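PDB 5WTZ: binary enterotoxin of Clostridium perfringens component a from Clostridium perfringens, which catalyses the ADP-ribosylation of actin with NAD+ as donor, probably as the enzymatic component of an iota-like binary enterotoxin. Local coordinates for residues Lys259-Gly264 with Lys338-Thr343; Asn281-Leu286 with Leu386-Tyr391; Lys84-Thr89 with Pro167-Gly172. One frame throughout, in Å; residues are numbered along the deposited sequence.

Interaction 1: residues Lys259-Gly264 with Lys338-Thr343; sequences KYLLDG and KTFIST. With NAD (nicotinamide-adenine-dinucleotide), chain B.
Thr339, whose CG2 rests 4.2 Å from Leu262 CB, offers its OG1 to the bound dinucleotide: the exocyclic amino group N6A of NAD donates a hydrogen bond to Thr339 OG1 at 2.9 Å, with an N-H...O angle of 148°. The torsion chi1 of 43° sets OG1 between the backbone N and the carbonyl carbon, which turns the hydroxyl to the adenine and CG2 to Leu262. From helix 240-263 Leu262 covers one face of the base. With CG anti to the backbone N (chi1 -179°), it sets CD1 over the ring, 3.4 Å from N1A of NAD, and CD2 over C2A.

The preceding residue of the helix, Leu261, points toward 338-343. Its CD1 approaches Phe340 CD2 at 3.5 Å, the two side chains crossing at a slant. The aromatic ring is in turn set edge-to-face with His389. Lys338 reaches the carbonyls of Leu261 and Leu262, its chain turned about the CG-CD bond (chi3) so that CE passes Leu261 O at 3.5 Å and NZ makes a weak hydrogen bond to Leu262 O at 3.3 Å.

Farther along, Ser342 O lies over the nicotinamide ring near C4N, while Thr343 O comes to its edge, 3.4 Å from C5N of NAD. Ser342 OG is hydrogen-bonded to Glu384, and Ser342 O accepts from Arg299, consistent with the Arg-Ser-Glu class of ADP-ribosyltransferases. A hydroxyl acceptor matched to N6A, beside two leucine methyls on the ring, implies recognition of the adenine by both its amino group and its apolar surface.

Interaction 2: residues Asn281-Leu286 with Leu386-Tyr391; sequences NISSAL and LIDHGY
Ser283, on the helical turn 281-286, and Asp388, just past the end of strand 384-387, bring the two backbones to 5.7 Å between their CA atoms. The chain of 386-391 then runs on into a G1 beta bulge, where Gly390 and Tyr391 both face Val337.

At the closest point the Ser283 hydroxyl donates to Asp388 OD1 at 2.7 Å, where it meets the syn lone pair of OD1, on the side of OD2. Ser283 OG stands anti to its own N (chi1 -180°), which carries the hydroxyl off the helix to the carboxylate. The same OD1 also takes a weak bond from His389 N at 3.0 Å, while Asp388 OD2 is salt-bridged to Lys287, so both oxygens are engaged and the group is probably held as a carboxylate. The His389 ring approaches edge-on, with Ser283 CB in its plane.

The rest of the contact is apolar. Leu286 lays both methyls against the backbone of 386-388: its CD2 sits 3.5 Å from Leu386 O, while CD1 meets Leu386 CG at 3.9 Å and Asp388 N at 3.7 Å. Ile282 CG2 reaches Leu386 CD2 at 4.1 Å, the two side chains crossing at about a right angle.

Around them, Phe340 packs on Ile282, Leu286 and Asp388, Ile246 and Ile257 of helix 240-263 cover Ile282, and strand 384-387 runs between strands 341-344 and 370-372 in its antiparallel sheet.

Interaction 3: residues Lys84-Thr89 with Pro167-Gly172; sequences KKSMLT and PAASYG
Ser86 can be followed outward from the loop towards strand 168-171. Its CB lies 3.8 Å from Ala169 CB, a methyl against a methylene. One bond farther, OG passes Ala169 CA at 3.5 Å. The torsion chi1 of -169° places this hydroxyl anti to its backbone N and carries it along the strand to a water at 2.7 Å. That water accepts a hydrogen bond from Ser170 N at 2.9 Å, so the Ser86 hydroxyl and the strand amide are joined through a single solvent molecule. Trp30 and Arg26 of helix 16-31 also touch the Ser86 side chain.

The direct link is made by main chain. Ala168 N donates to Ser86 O at 3.0 Å; the bond is nearly straight at hydrogen (169°), but the donor sits above the carbonyl plane, 37° out of it. Together with the pairing of Met87 and Pro167 this makes one isolated beta bridge. Apolar groups fill in on the two sides of it. Leu88 CD2 lies against Ala168 CB at 3.8 Å, whereas Lys84 runs side by side with Pro167, their CG atoms 4.0 Å apart.

Ala169 and Tyr171 pair by backbone with strand 179-182, the middle strand of a three-stranded antiparallel sheet in which 168-171 is outermost. Away from the NAD site, the loop between helix 70-83 and strand 92-98 is thus fastened by an isolated bridge to the start of an edge strand, in the N-terminal of two ADP-ribosyltransferase folds whose strand order is the same.

Overall arrangement
Interactions 1 and 2 belong to one neighbourhood of the C-terminal ADP-ribosyltransferase fold, their centres about 10 Å apart. Helices 240-263 and 272-286 follow each other in the chain, and both reach the sheet in which strands 341-344 and 384-387 are neighbours. A probable hydrogen bond of 2.9 Å from Ile387 N to Ile341 O joins the two contacts. Interaction 1 touches NAD directly, whereas in interaction 2 the side chain of Leu386 stays about 7 Å from it. Interaction 3 lies in the N-terminal fold, across the chain's centre; its own centre is about 47 Å from that of interaction 1, with nearest atoms about 25 Å apart.

Interaction 1: residues Lys259-Gly264 with Lys338-Thr343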
loop_
_atom_site.group_PDB
_atom_site.type_symbol
_atom_site.label_atom_id
_atom_site.label_comp_id
_atom_site.label_asym_id
_atom_site.label_seq_id
_atom_site.Cartn_x
_atom_site.Cartn_y
_atom_site.Cartn_z
ATOM N N LYS A 259 -7.205 -20.094 18.049
ATOM C CA LYS A 259 -8.157 -21.181 17.775
ATOM C C LYS A 259 -9.432 -21.063 18.618
ATOM O O LYS A 259 -10.544 -21.244 18.119
ATOM C CB LYS A 259 -7.524 -22.546 18.023
ATOM C CG LYS A 259 -6.817 -23.179 16.830
ATOM C CD LYS A 259 -6.229 -24.535 17.250
ATOM C CE LYS A 259 -5.473 -25.239 16.129
ATOM N NZ LYS A 259 -5.209 -26.666 16.509
ATOM N N TYR A 260 -9.268 -20.774 19.902
ATOM C CA TYR A 260 -10.401 -20.641 20.797
ATOM C C TYR A 260 -11.256 -19.432 20.435
ATOM O O TYR A 260 -12.484 -19.502 20.434
ATOM C CB TYR A 260 -9.933 -20.521 22.238
ATOM C CG TYR A 260 -11.083 -20.361 23.191
ATOM C CD1 TYR A 260 -11.849 -21.454 23.565
ATOM C CD2 TYR A 260 -11.425 -19.110 23.695
ATOM C CE1 TYR A 260 -12.916 -21.313 24.432
ATOM C CE2 TYR A 260 -12.490 -18.958 24.558
ATOM C CZ TYR A 260 -13.229 -20.064 24.924
ATOM O OH TYR A 260 -14.291 -19.923 25.779
ATOM N N LEU A 261 -10.600 -18.315 20.152
ATOM C CA LEU A 261 -11.306 -17.100 19.761
ATOM C C LEU A 261 -12.084 -17.310 18.464
ATOM O O LEU A 261 -13.172 -16.764 18.291
ATOM C CB LEU A 261 -10.326 -15.930 19.602
ATOM C CG LEU A 261 -9.870 -15.200 20.872
ATOM C CD1 LEU A 261 -8.807 -14.170 20.561
ATOM C CD2 LEU A 261 -11.038 -14.542 21.595
ATOM N N LEU A 262 -11.540 -18.121 17.565
ATOM C CA LEU A 262 -12.169 -18.280 16.260
ATOM C C LEU A 262 -13.451 -19.115 16.344
ATOM O O LEU A 262 -14.471 -18.740 15.760
ATOM C CB LEU A 262 -11.188 -18.897 15.262
ATOM C CG LEU A 262 -11.734 -19.087 13.846
ATOM C CD1 LEU A 262 -12.068 -17.740 13.167
ATOM C CD2 LEU A 262 -10.749 -19.893 13.020
ATOM N N ASP A 263 -13.419 -20.225 17.078
ATOM C CA ASP A 263 -14.586 -21.108 17.139
ATOM C C ASP A 263 -14.702 -21.922 18.427
ATOM O O ASP A 263 -15.369 -22.956 18.456
ATOM C CB ASP A 263 -14.571 -22.062 15.943
ATOM C CG ASP A 263 -13.301 -22.883 15.869
ATOM O OD1 ASP A 263 -12.541 -22.894 16.858
ATOM O OD2 ASP A 263 -13.056 -23.513 14.821
ATOM N N GLY A 264 -14.043 -21.475 19.488
ATOM C CA GLY A 264 -14.178 -22.113 20.780
ATOM C C GLY A 264 -13.552 -23.487 20.971
ATOM O O GLY A 264 -13.900 -24.186 21.921
ATOM N N LYS A 338 -12.262 -12.244 14.597
ATOM C CA LYS A 338 -12.482 -12.660 15.977
ATOM C C LYS A 338 -11.170 -12.840 16.745
ATOM O O LYS A 338 -11.144 -12.784 17.972
ATOM C CB LYS A 338 -13.290 -13.964 16.012
ATOM C CG LYS A 338 -14.650 -13.868 15.296
ATOM C CD LYS A 338 -15.411 -15.189 15.348
ATOM C CE LYS A 338 -15.987 -15.420 16.734
ATOM N NZ LYS A 338 -16.838 -16.638 16.807
ATOM N N THR A 339 -10.087 -13.049 16.011
ATOM C CA THR A 339 -8.793 -13.398 16.589
ATOM C C THR A 339 -7.968 -12.161 16.944
ATOM O O THR A 339 -8.268 -11.063 16.465
ATOM C CB THR A 339 -7.982 -14.265 15.592
ATOM O OG1 THR A 339 -8.111 -13.700 14.282
ATOM C CG2 THR A 339 -8.485 -15.721 15.579
ATOM N N PHE A 340 -6.951 -12.325 17.795
ATOM C CA PHE A 340 -5.896 -11.328 17.880
ATOM C C PHE A 340 -5.186 -11.368 16.537
ATOM O O PHE A 340 -5.053 -12.440 15.927
ATOM C CB PHE A 340 -4.879 -11.597 19.003
ATOM C CG PHE A 340 -5.449 -11.537 20.400
ATOM C CD1 PHE A 340 -5.776 -10.314 20.986
ATOM C CD2 PHE A 340 -5.651 -12.689 21.124
ATOM C CE1 PHE A 340 -6.296 -10.255 22.261
ATOM C CE2 PHE A 340 -6.171 -12.640 22.417
ATOM C CZ PHE A 340 -6.507 -11.413 22.981
ATOM N N ILE A 341 -4.699 -10.220 16.089
ATOM C CA ILE A 341 -4.000 -10.148 14.806
ATOM C C ILE A 341 -2.498 -9.884 14.982
ATOM O O ILE A 341 -2.087 -8.778 15.377
ATOM C CB ILE A 341 -4.576 -9.060 13.883
ATOM C CG1 ILE A 341 -6.103 -9.053 13.942
ATOM C CG2 ILE A 341 -4.033 -9.260 12.448
ATOM C CD1 ILE A 341 -6.732 -7.946 13.081
ATOM N N SER A 342 -1.696 -10.911 14.702
ATOM C CA SER A 342 -0.243 -10.782 14.629
ATOM C C SER A 342 0.188 -10.144 13.295
ATOM O O SER A 342 0.018 -10.714 12.198
ATOM C CB SER A 342 0.441 -12.142 14.820
ATOM O OG SER A 342 0.530 -12.488 16.202
ATOM N N THR A 343 0.742 -8.947 13.392
ATOM C CA THR A 343 1.208 -8.222 12.205
ATOM C C THR A 343 2.661 -7.831 12.380
ATOM O O THR A 343 3.164 -7.771 13.495
ATOM C CB THR A 343 0.394 -6.929 11.905
ATOM O OG1 THR A 343 0.825 -5.864 12.767
ATOM C CG2 THR A 343 -1.104 -7.149 12.060
HETATM P PA NAD B . -2.272 -17.180 13.826
HETATM O O1A NAD B . -2.802 -17.732 15.128
HETATM O O2A NAD B . -2.710 -15.829 13.344
HETATM O O5B NAD B . -2.579 -18.215 12.628
HETATM C C5B NAD B . -2.514 -19.637 12.784
HETATM C C4B NAD B . -3.419 -20.294 11.760
HETATM O O4B NAD B . -4.766 -19.889 12.037
HETATM C C3B NAD B . -3.088 -19.853 10.337
HETATM O O3B NAD B . -3.264 -20.978 9.459
HETATM C C2B NAD B . -4.131 -18.780 10.054
HETATM O O2B NAD B . -4.462 -18.685 8.664
HETATM C C1B NAD B . -5.321 -19.221 10.899
HETATM N N9A NAD B . -6.075 -18.029 11.338
HETATM C C8A NAD B . -5.599 -16.987 12.044
HETATM N N7A NAD B . -6.579 -16.063 12.253
HETATM C C5A NAD B . -7.684 -16.519 11.650
HETATM C C6A NAD B . -9.073 -16.048 11.477
HETATM N N6A NAD B . -9.463 -14.866 12.004
HETATM N N1A NAD B . -9.922 -16.824 10.759
HETATM C C2A NAD B . -9.541 -18.003 10.239
HETATM N N3A NAD B . -8.295 -18.500 10.372
HETATM C C4A NAD B . -7.347 -17.804 11.043
HETATM O O3 NAD B . -0.673 -17.170 13.958
HETATM P PN NAD B . 0.441 -17.023 12.808
HETATM O O1N NAD B . 0.323 -15.634 12.220
HETATM O O2N NAD B . 0.385 -18.251 11.931
HETATM O O5D NAD B . 1.757 -17.133 13.727
HETATM C C5D NAD B . 1.963 -16.280 14.853
HETATM C C4D NAD B . 3.416 -16.369 15.279
HETATM O O4D NAD B . 4.229 -15.660 14.341
HETATM C C3D NAD B . 3.620 -15.652 16.599
HETATM O O3D NAD B . 4.808 -16.190 17.207
HETATM C C2D NAD B . 3.864 -14.219 16.179
HETATM O O2D NAD B . 4.658 -13.515 17.141
HETATM C C1D NAD B . 4.559 -14.363 14.823
HETATM N N1N NAD B . 4.140 -13.354 13.828
HETATM C C2N NAD B . 3.510 -13.719 12.693
HETATM C C3N NAD B . 3.121 -12.754 11.757
HETATM C C7N NAD B . 2.423 -13.129 10.477
HETATM O O7N NAD B . 1.742 -14.157 10.382
HETATM N N7N NAD B . 2.613 -12.310 9.456
HETATM C C4N NAD B . 3.392 -11.408 11.972
HETATM C C5N NAD B . 4.038 -11.060 13.148
HETATM C C6N NAD B . 4.401 -12.058 14.056
#

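Interaction 2: residues Asn281-Leu286 with Leu386-Tyr391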
loop_
_atom_site.group_PDB
_atom_site.type_symbol
_atom_site.label_atom_id
_atom_site.label_comp_id
_atom_site.label_asym_id
_atom_site.label_seq_id
_atom_site.Cartn_x
_atom_site.Cartn_y
_atom_site.Cartn_z
ATOM N N ASN A 281 -6.129 -10.981 29.682
ATOM C CA ASN A 281 -4.895 -10.269 29.996
ATOM C C ASN A 281 -4.248 -9.655 28.752
ATOM O O ASN A 281 -3.839 -8.488 28.769
ATOM C CB ASN A 281 -3.922 -11.213 30.729
ATOM C CG ASN A 281 -4.390 -11.541 32.134
ATOM O OD1 ASN A 281 -5.150 -10.780 32.732
ATOM N ND2 ASN A 281 -3.929 -12.666 32.679
ATOM N N ILE A 282 -4.169 -10.420 27.665
ATOM C CA ILE A 282 -3.642 -9.885 26.416
ATOM C C ILE A 282 -4.507 -8.710 25.933
ATOM O O ILE A 282 -3.978 -7.669 25.564
ATOM C CB ILE A 282 -3.552 -10.983 25.309
ATOM C CG1 ILE A 282 -2.646 -12.131 25.774
ATOM C CG2 ILE A 282 -3.076 -10.378 23.964
ATOM C CD1 ILE A 282 -2.881 -13.443 25.045
ATOM N N SER A 283 -5.834 -8.861 25.950
ATOM C CA SER A 283 -6.712 -7.819 25.404
ATOM C C SER A 283 -6.640 -6.543 26.256
ATOM O O SER A 283 -6.577 -5.446 25.703
ATOM C CB SER A 283 -8.162 -8.324 25.306
ATOM O OG SER A 283 -9.051 -7.349 24.770
ATOM N N SER A 284 -6.624 -6.680 27.580
ATOM C CA SER A 284 -6.485 -5.497 28.444
ATOM C C SER A 284 -5.128 -4.821 28.176
ATOM O O SER A 284 -5.037 -3.600 28.125
ATOM C CB SER A 284 -6.647 -5.851 29.935
ATOM O OG SER A 284 -5.503 -6.515 30.438
ATOM N N ALA A 285 -4.088 -5.613 27.956
ATOM C CA ALA A 285 -2.776 -5.053 27.634
ATOM C C ALA A 285 -2.810 -4.214 26.356
ATOM O O ALA A 285 -2.211 -3.130 26.273
ATOM C CB ALA A 285 -1.751 -6.170 27.492
ATOM N N LEU A 286 -3.520 -4.714 25.350
ATOM C CA LEU A 286 -3.513 -4.075 24.044
ATOM C C LEU A 286 -4.353 -2.784 24.015
ATOM O O LEU A 286 -4.325 -2.043 23.041
ATOM C CB LEU A 286 -4.008 -5.063 22.987
ATOM C CG LEU A 286 -3.124 -6.290 22.804
ATOM C CD1 LEU A 286 -3.703 -7.300 21.818
ATOM C CD2 LEU A 286 -1.725 -5.870 22.357
ATOM N N LEU A 386 0.789 -6.245 17.561
ATOM C CA LEU A 386 -0.295 -7.163 17.888
ATOM C C LEU A 386 -1.588 -6.381 18.082
ATOM O O LEU A 386 -1.652 -5.461 18.894
ATOM C CB LEU A 386 0.048 -7.969 19.141
ATOM C CG LEU A 386 -0.936 -9.047 19.612
ATOM C CD1 LEU A 386 -1.087 -10.099 18.520
ATOM C CD2 LEU A 386 -0.459 -9.689 20.914
ATOM N N ILE A 387 -2.628 -6.756 17.345
ATOM C CA ILE A 387 -3.886 -6.013 17.340
ATOM C C ILE A 387 -4.927 -6.759 18.173
ATOM O O ILE A 387 -4.974 -7.997 18.122
ATOM C CB ILE A 387 -4.381 -5.806 15.865
ATOM C CG1 ILE A 387 -3.325 -5.020 15.078
ATOM C CG2 ILE A 387 -5.738 -5.120 15.806
ATOM C CD1 ILE A 387 -3.580 -4.919 13.560
ATOM N N ASP A 388 -5.734 -6.014 18.940
ATOM C CA ASP A 388 -6.776 -6.578 19.793
ATOM C C ASP A 388 -7.791 -7.389 18.982
ATOM O O ASP A 388 -8.002 -7.146 17.790
ATOM C CB ASP A 388 -7.476 -5.455 20.590
ATOM C CG ASP A 388 -8.160 -5.958 21.869
ATOM O OD1 ASP A 388 -7.947 -7.129 22.286
ATOM O OD2 ASP A 388 -8.928 -5.174 22.480
ATOM N N HIS A 389 -8.405 -8.373 19.626
ATOM C CA HIS A 389 -9.429 -9.157 18.943
ATOM C C HIS A 389 -10.683 -8.316 18.681
ATOM O O HIS A 389 -10.934 -7.325 19.371
ATOM C CB HIS A 389 -9.776 -10.398 19.765
ATOM C CG HIS A 389 -10.435 -10.095 21.073
ATOM N ND1 HIS A 389 -11.772 -10.320 21.303
ATOM C CD2 HIS A 389 -9.932 -9.592 22.226
ATOM C CE1 HIS A 389 -12.070 -9.972 22.545
ATOM N NE2 HIS A 389 -10.972 -9.527 23.124
ATOM N N GLY A 390 -11.458 -8.698 17.670
ATOM C CA GLY A 390 -12.784 -8.135 17.498
ATOM C C GLY A 390 -12.885 -6.912 16.607
ATOM O O GLY A 390 -13.904 -6.231 16.621
ATOM N N TYR A 391 -11.837 -6.616 15.848
ATOM C CA TYR A 391 -11.917 -5.563 14.826
ATOM C C TYR A 391 -12.374 -6.195 13.527
ATOM O O TYR A 391 -12.749 -7.363 13.510
ATOM C CB TYR A 391 -10.565 -4.874 14.629
ATOM C CG TYR A 391 -10.188 -3.832 15.683
ATOM C CD1 TYR A 391 -10.839 -2.593 15.746
ATOM C CD2 TYR A 391 -9.145 -4.072 16.571
ATOM C CE1 TYR A 391 -10.475 -1.629 16.702
ATOM C CE2 TYR A 391 -8.777 -3.126 17.534
ATOM C CZ TYR A 391 -9.436 -1.905 17.584
ATOM O OH TYR A 391 -9.050 -0.978 18.532
#

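Interaction 3: residues Lys84-Thr89 with Pro167-Gly172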
loop_
_atom_site.group_PDB
_atom_site.type_symbol
_atom_site.label_atom_id
_atom_site.label_comp_id
_atom_site.label_asym_id
_atom_site.label_seq_id
_atom_site.Cartn_x
_atom_site.Cartn_y
_atom_site.Cartn_z
ATOM N N LYS A 84 14.624 13.239 -6.202
ATOM C CA LYS A 84 14.769 14.042 -4.986
ATOM C C LYS A 84 15.565 15.319 -5.227
ATOM O O LYS A 84 15.581 16.210 -4.381
ATOM C CB LYS A 84 15.424 13.225 -3.865
ATOM C CG LYS A 84 14.462 12.283 -3.166
ATOM C CD LYS A 84 15.165 11.363 -2.182
ATOM C CE LYS A 84 14.150 10.495 -1.462
ATOM N NZ LYS A 84 14.665 9.148 -1.090
ATOM N N LYS A 85 16.225 15.410 -6.378
ATOM C CA LYS A 85 16.955 16.621 -6.741
ATOM C C LYS A 85 16.040 17.568 -7.510
ATOM O O LYS A 85 16.470 18.620 -7.983
ATOM C CB LYS A 85 18.195 16.282 -7.578
ATOM C CG LYS A 85 19.185 15.351 -6.888
ATOM C CD LYS A 85 20.355 14.989 -7.805
ATOM C CE LYS A 85 21.340 14.053 -7.103
ATOM N NZ LYS A 85 22.504 13.692 -7.972
ATOM N N SER A 86 14.775 17.183 -7.632
ATOM C CA SER A 86 13.803 17.960 -8.391
ATOM C C SER A 86 12.502 18.100 -7.602
ATOM O O SER A 86 11.439 17.687 -8.061
ATOM C CB SER A 86 13.537 17.301 -9.751
ATOM O OG SER A 86 12.789 18.159 -10.592
ATOM N N MET A 87 12.594 18.690 -6.413
ATOM C CA MET A 87 11.427 18.859 -5.554
ATOM C C MET A 87 10.588 20.076 -5.942
ATOM O O MET A 87 11.124 21.119 -6.310
ATOM C CB MET A 87 11.867 18.972 -4.096
ATOM C CG MET A 87 12.570 17.736 -3.581
ATOM S SD MET A 87 13.073 17.909 -1.865
ATOM C CE MET A 87 13.445 16.200 -1.470
ATOM N N LEU A 88 9.269 19.935 -5.857
ATOM C CA LEU A 88 8.361 21.040 -6.158
ATOM C C LEU A 88 8.560 22.202 -5.189
ATOM O O LEU A 88 8.696 21.992 -3.985
ATOM C CB LEU A 88 6.906 20.572 -6.105
ATOM C CG LEU A 88 6.466 19.458 -7.058
ATOM C CD1 LEU A 88 4.986 19.226 -6.869
ATOM C CD2 LEU A 88 6.784 19.820 -8.505
ATOM N N THR A 89 8.588 23.425 -5.719
ATOM C CA THR A 89 8.740 24.618 -4.887
ATOM C C THR A 89 7.404 24.992 -4.249
ATOM O O THR A 89 7.347 25.664 -3.222
ATOM C CB THR A 89 9.261 25.809 -5.704
ATOM O OG1 THR A 89 8.348 26.083 -6.775
ATOM C CG2 THR A 89 10.634 25.501 -6.283
ATOM N N PRO A 167 9.279 15.227 -4.532
ATOM C CA PRO A 167 10.192 14.863 -5.614
ATOM C C PRO A 167 9.394 14.547 -6.869
ATOM O O PRO A 167 8.672 13.552 -6.892
ATOM C CB PRO A 167 10.902 13.618 -5.076
ATOM C CG PRO A 167 10.723 13.685 -3.606
ATOM C CD PRO A 167 9.361 14.273 -3.419
ATOM N N ALA A 168 9.518 15.391 -7.887
ATOM C CA ALA A 168 8.681 15.313 -9.072
ATOM C C ALA A 168 9.454 15.850 -10.263
ATOM O O ALA A 168 9.395 17.044 -10.559
ATOM C CB ALA A 168 7.400 16.098 -8.870
ATOM N N ALA A 169 10.188 14.975 -10.939
ATOM C CA ALA A 169 11.100 15.407 -11.994
ATOM C C ALA A 169 10.423 15.479 -13.364
ATOM O O ALA A 169 9.592 14.630 -13.704
ATOM C CB ALA A 169 12.301 14.481 -12.044
ATOM N N SER A 170 10.779 16.503 -14.138
ATOM C CA SER A 170 10.303 16.649 -15.512
ATOM C C SER A 170 11.201 15.829 -16.427
ATOM O O SER A 170 12.424 15.975 -16.402
ATOM C CB SER A 170 10.287 18.118 -15.951
ATOM O OG SER A 170 9.167 18.814 -15.422
ATOM N N TYR A 171 10.594 14.964 -17.229
ATOM C CA TYR A 171 11.361 14.032 -18.049
ATOM C C TYR A 171 10.543 13.530 -19.241
ATOM O O TYR A 171 9.341 13.798 -19.346
ATOM C CB TYR A 171 11.827 12.849 -17.194
ATOM C CG TYR A 171 10.822 11.717 -17.139
ATOM C CD1 TYR A 171 9.648 11.837 -16.408
ATOM C CD2 TYR A 171 11.046 10.530 -17.831
ATOM C CE1 TYR A 171 8.722 10.803 -16.357
ATOM C CE2 TYR A 171 10.131 9.498 -17.788
ATOM C CZ TYR A 171 8.968 9.637 -17.050
ATOM O OH TYR A 171 8.057 8.602 -17.011
ATOM N N GLY A 172 11.204 12.802 -20.136
ATOM C CA GLY A 172 10.537 12.200 -21.277
ATOM C C GLY A 172 11.277 12.424 -22.582
ATOM O O GLY A 172 12.304 13.109 -22.609
HETATM O O HOH W 1 13.258 17.722 -13.180
#